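Local coordinates for protein acyl-CoA thioesterase (Alicyclobacillus acidocaldarius subsp. acidocaldarius, PDB 3RQB) that probably hydrolyses acyl-CoA thioesters, using two hotdog-fold domains carried on a single chain, at residues 209-214 and 259-264. Sequence-based numbering, arbitrary orientation.
Sequences VTFTVY and ATTTQL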
ATOM      1  N   VAL B 209       5.502  -3.452  -9.928  1.00 42.55           N
ATOM      2  CA  VAL B 209       4.340  -4.319  -9.902  1.00 42.57           C
ATOM      3  C   VAL B 209       3.122  -3.623  -9.298  1.00 40.01           C
ATOM      4  O   VAL B 209       2.003  -3.741  -9.809  1.00 40.10           O
ATOM      5  CB  VAL B 209       4.645  -5.565  -9.080  1.00 47.51           C
ATOM      6  CG1 VAL B 209       3.372  -6.381  -8.839  1.00 51.53           C
ATOM      7  CG2 VAL B 209       5.722  -6.372  -9.775  1.00 47.58           C
ATOM      8  N   THR B 210       3.348  -2.903  -8.203  1.00 36.88           N
ATOM      9  CA  THR B 210       2.258  -2.280  -7.470  1.00 35.33           C
ATOM     10  C   THR B 210       2.675  -0.998  -6.747  1.00 38.59           C
ATOM     11  O   THR B 210       3.819  -0.849  -6.296  1.00 35.37           O
ATOM     12  CB  THR B 210       1.635  -3.264  -6.467  1.00 35.44           C
ATOM     13  OG1 THR B 210       0.534  -2.637  -5.796  1.00 42.70           O
ATOM     14  CG2 THR B 210       2.669  -3.698  -5.461  1.00 32.52           C
ATOM     15  N   PHE B 211       1.723  -0.076  -6.650  1.00 37.63           N
ATOM     16  CA  PHE B 211       1.972   1.248  -6.131  1.00 38.25           C
ATOM     17  C   PHE B 211       0.766   1.643  -5.278  1.00 39.51           C
ATOM     18  O   PHE B 211      -0.372   1.557  -5.742  1.00 38.89           O
ATOM     19  CB  PHE B 211       2.162   2.163  -7.338  1.00 42.28           C
ATOM     20  CG  PHE B 211       2.245   3.631  -7.017  1.00 53.70           C
ATOM     21  CD1 PHE B 211       3.427   4.197  -6.556  1.00 54.27           C
ATOM     22  CD2 PHE B 211       1.152   4.460  -7.237  1.00 55.54           C
ATOM     23  CE1 PHE B 211       3.505   5.561  -6.285  1.00 54.41           C
ATOM     24  CE2 PHE B 211       1.225   5.819  -6.969  1.00 53.81           C
ATOM     25  CZ  PHE B 211       2.404   6.371  -6.494  1.00 54.03           C
ATOM     26  N   THR B 212       1.007   2.051  -4.031  1.00 33.13           N
ATOM     27  CA  THR B 212      -0.078   2.517  -3.163  1.00 35.68           C
ATOM     28  C   THR B 212       0.178   3.948  -2.694  1.00 40.75           C
ATOM     29  O   THR B 212       1.326   4.343  -2.488  1.00 43.02           O
ATOM     30  CB  THR B 212      -0.305   1.602  -1.926  1.00 48.06           C
ATOM     31  OG1 THR B 212      -0.846   0.344  -2.344  1.00 54.93           O
ATOM     32  CG2 THR B 212      -1.291   2.228  -0.974  1.00 43.79           C
ATOM     33  N   VAL B 213      -0.894   4.729  -2.566  1.00 42.36           N
ATOM     34  CA  VAL B 213      -0.798   6.087  -2.020  1.00 47.11           C
ATOM     35  C   VAL B 213      -1.976   6.482  -1.114  1.00 46.91           C
ATOM     36  O   VAL B 213      -3.151   6.334  -1.466  1.00 39.80           O
ATOM     37  CB  VAL B 213      -0.655   7.146  -3.129  1.00 46.62           C
ATOM     38  CG1 VAL B 213      -1.866   7.115  -4.038  1.00 51.61           C
ATOM     39  CG2 VAL B 213      -0.490   8.530  -2.520  1.00 38.97           C
ATOM     40  N   TYR B 214      -1.647   7.016   0.051  1.00 46.24           N
ATOM     41  CA  TYR B 214      -2.661   7.495   0.971  1.00 44.80           C
ATOM     42  C   TYR B 214      -2.595   9.015   0.969  1.00 38.27           C
ATOM     43  O   TYR B 214      -1.501   9.581   1.112  1.00 33.61           O
ATOM     44  CB  TYR B 214      -2.353   6.977   2.377  1.00 44.26           C
ATOM     45  CG  TYR B 214      -2.389   5.472   2.521  1.00 37.10           C
ATOM     46  CD1 TYR B 214      -2.940   4.666   1.528  1.00 40.58           C
ATOM     47  CD2 TYR B 214      -1.893   4.862   3.662  1.00 32.62           C
ATOM     48  CE1 TYR B 214      -2.992   3.293   1.672  1.00 44.45           C
ATOM     49  CE2 TYR B 214      -1.937   3.490   3.815  1.00 38.63           C
ATOM     50  CZ  TYR B 214      -2.486   2.708   2.821  1.00 43.43           C
ATOM     51  OH  TYR B 214      -2.530   1.343   2.985  1.00 39.97           O
ATOM     52  N   ALA B 259       1.042  13.328   1.458  1.00 53.69           N
ATOM     53  CA  ALA B 259       0.722  11.925   1.206  1.00 48.36           C
ATOM     54  C   ALA B 259       1.855  10.985   1.565  1.00 42.36           C
ATOM     55  O   ALA B 259       2.993  11.400   1.764  1.00 43.04           O
ATOM     56  CB  ALA B 259       0.319  11.722  -0.234  1.00 52.10           C
ATOM     57  N   THR B 260       1.522   9.706   1.643  1.00 42.67           N
ATOM     58  CA  THR B 260       2.499   8.669   1.888  1.00 44.59           C
ATOM     59  C   THR B 260       2.313   7.610   0.806  1.00 43.58           C
ATOM     60  O   THR B 260       1.186   7.370   0.355  1.00 39.34           O
ATOM     61  CB  THR B 260       2.336   8.062   3.301  1.00 53.15           C
ATOM     62  OG1 THR B 260       3.352   7.076   3.529  1.00 66.64           O
ATOM     63  CG2 THR B 260       0.971   7.417   3.456  1.00 54.10           C
ATOM     64  N   THR B 261       3.412   6.999   0.368  1.00 45.77           N
ATOM     65  CA  THR B 261       3.336   5.978  -0.667  1.00 50.59           C
ATOM     66  C   THR B 261       4.253   4.821  -0.437  1.00 46.30           C
ATOM     67  O   THR B 261       5.309   4.952   0.175  1.00 45.24           O
ATOM     68  CB  THR B 261       3.740   6.509  -2.040  1.00 59.84           C
ATOM     69  OG1 THR B 261       5.099   6.950  -1.999  1.00 59.40           O
ATOM     70  CG2 THR B 261       2.858   7.648  -2.427  1.00 73.88           C
ATOM     71  N   THR B 262       3.842   3.691  -0.991  1.00 49.57           N
ATOM     72  CA  THR B 262       4.678   2.515  -1.074  1.00 51.06           C
ATOM     73  C   THR B 262       4.689   1.986  -2.499  1.00 43.53           C
ATOM     74  O   THR B 262       3.762   2.213  -3.293  1.00 38.76           O
ATOM     75  CB  THR B 262       4.202   1.413  -0.128  1.00 56.62           C
ATOM     76  OG1 THR B 262       2.930   0.919  -0.567  1.00 63.61           O
ATOM     77  CG2 THR B 262       4.067   1.961   1.280  1.00 59.20           C
ATOM     78  N   GLN B 263       5.761   1.284  -2.812  1.00 39.24           N
ATOM     79  CA  GLN B 263       5.952   0.760  -4.139  1.00 46.23           C
ATOM     80  C   GLN B 263       6.614  -0.589  -3.985  1.00 47.58           C
ATOM     81  O   GLN B 263       7.561  -0.726  -3.211  1.00 45.98           O
ATOM     82  CB  GLN B 263       6.879   1.696  -4.906  1.00 52.36           C
ATOM     83  CG  GLN B 263       6.737   1.663  -6.405  1.00 52.20           C
ATOM     84  CD  GLN B 263       7.254   2.933  -7.040  1.00 56.57           C
ATOM     85  OE1 GLN B 263       8.013   2.893  -8.002  1.00 68.16           O
ATOM     86  NE2 GLN B 263       6.848   4.074  -6.497  1.00 53.42           N
ATOM     87  N   LEU B 264       6.120  -1.583  -4.713  1.00 47.63           N
ATOM     88  CA  LEU B 264       6.815  -2.859  -4.806  1.00 43.44           C
ATOM     89  C   LEU B 264       7.387  -2.990  -6.206  1.00 48.53           C
ATOM     90  O   LEU B 264       6.669  -2.871  -7.200  1.00 54.06           O
ATOM     91  CB  LEU B 264       5.885  -4.030  -4.508  1.00 39.38           C
ATOM     92  CG  LEU B 264       6.646  -5.361  -4.477  1.00 41.50           C
ATOM     93  CD1 LEU B 264       7.773  -5.275  -3.461  1.00 37.71           C
ATOM     94  CD2 LEU B 264       5.742  -6.570  -4.187  1.00 42.95           C
TER
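Thr212 and Thr262 face each other as a hydrogen-bonded pair at the middle of two antiparallel strands, Thr212 N reaching Thr262 O at 2.9 Å and Thr262 N returning to Thr212 O. Tyr214 with Thr260 repeats this two-bond pattern. At the other end, the amides of Val209 and Thr210 both point at Leu264 O, a classic beta bulge: the bond from Val209 N is 3.0 Å long, that from Thr210 N weak, while Leu264 N binds Thr210 O. Between these pairs, CA-H...O contacts add to the backbone links, as from Val213 CA to Thr260 O.

Side chains meet on both faces. Gln263 crosses Phe211 at an angle, CG 4.2 Å from Phe211 CD1; with CG anti to the backbone N (chi1 -155°) and the chain extended beyond it, the amide is carried to the ring edge, its plane turned 70° from the ring's. With an alanine in place of Gln263, Phe211 would probably be less restrained at this edge, though Phe69 and Cys189 still touch it. On the same face, Val213 CG2 meets Thr261 CG2 at 3.5 Å. On the other face, Thr210 CG2 lies 3.4 Å from Leu264 CB, and Thr260 CG2 rests alongside Tyr214 CB, the two side chains pointing the same way.

Polar ends on that face find partners outside the pair: Thr212 OG1 bonds Thr66 OG1, Thr262 OG1 bonds Tyr214 OH of the second subunit, and Tyr214 OH in turn bonds Thr262 OG1 of that subunit, at the dimer interface. Both strands belong to the antiparallel sheet of the C-terminal hotdog domain; 257-267 is hydrogen-bonded on its other side to 243-251, and 206-215 to strand 61-69 of the N-terminal domain, placing 206-215 at the join of the two domains.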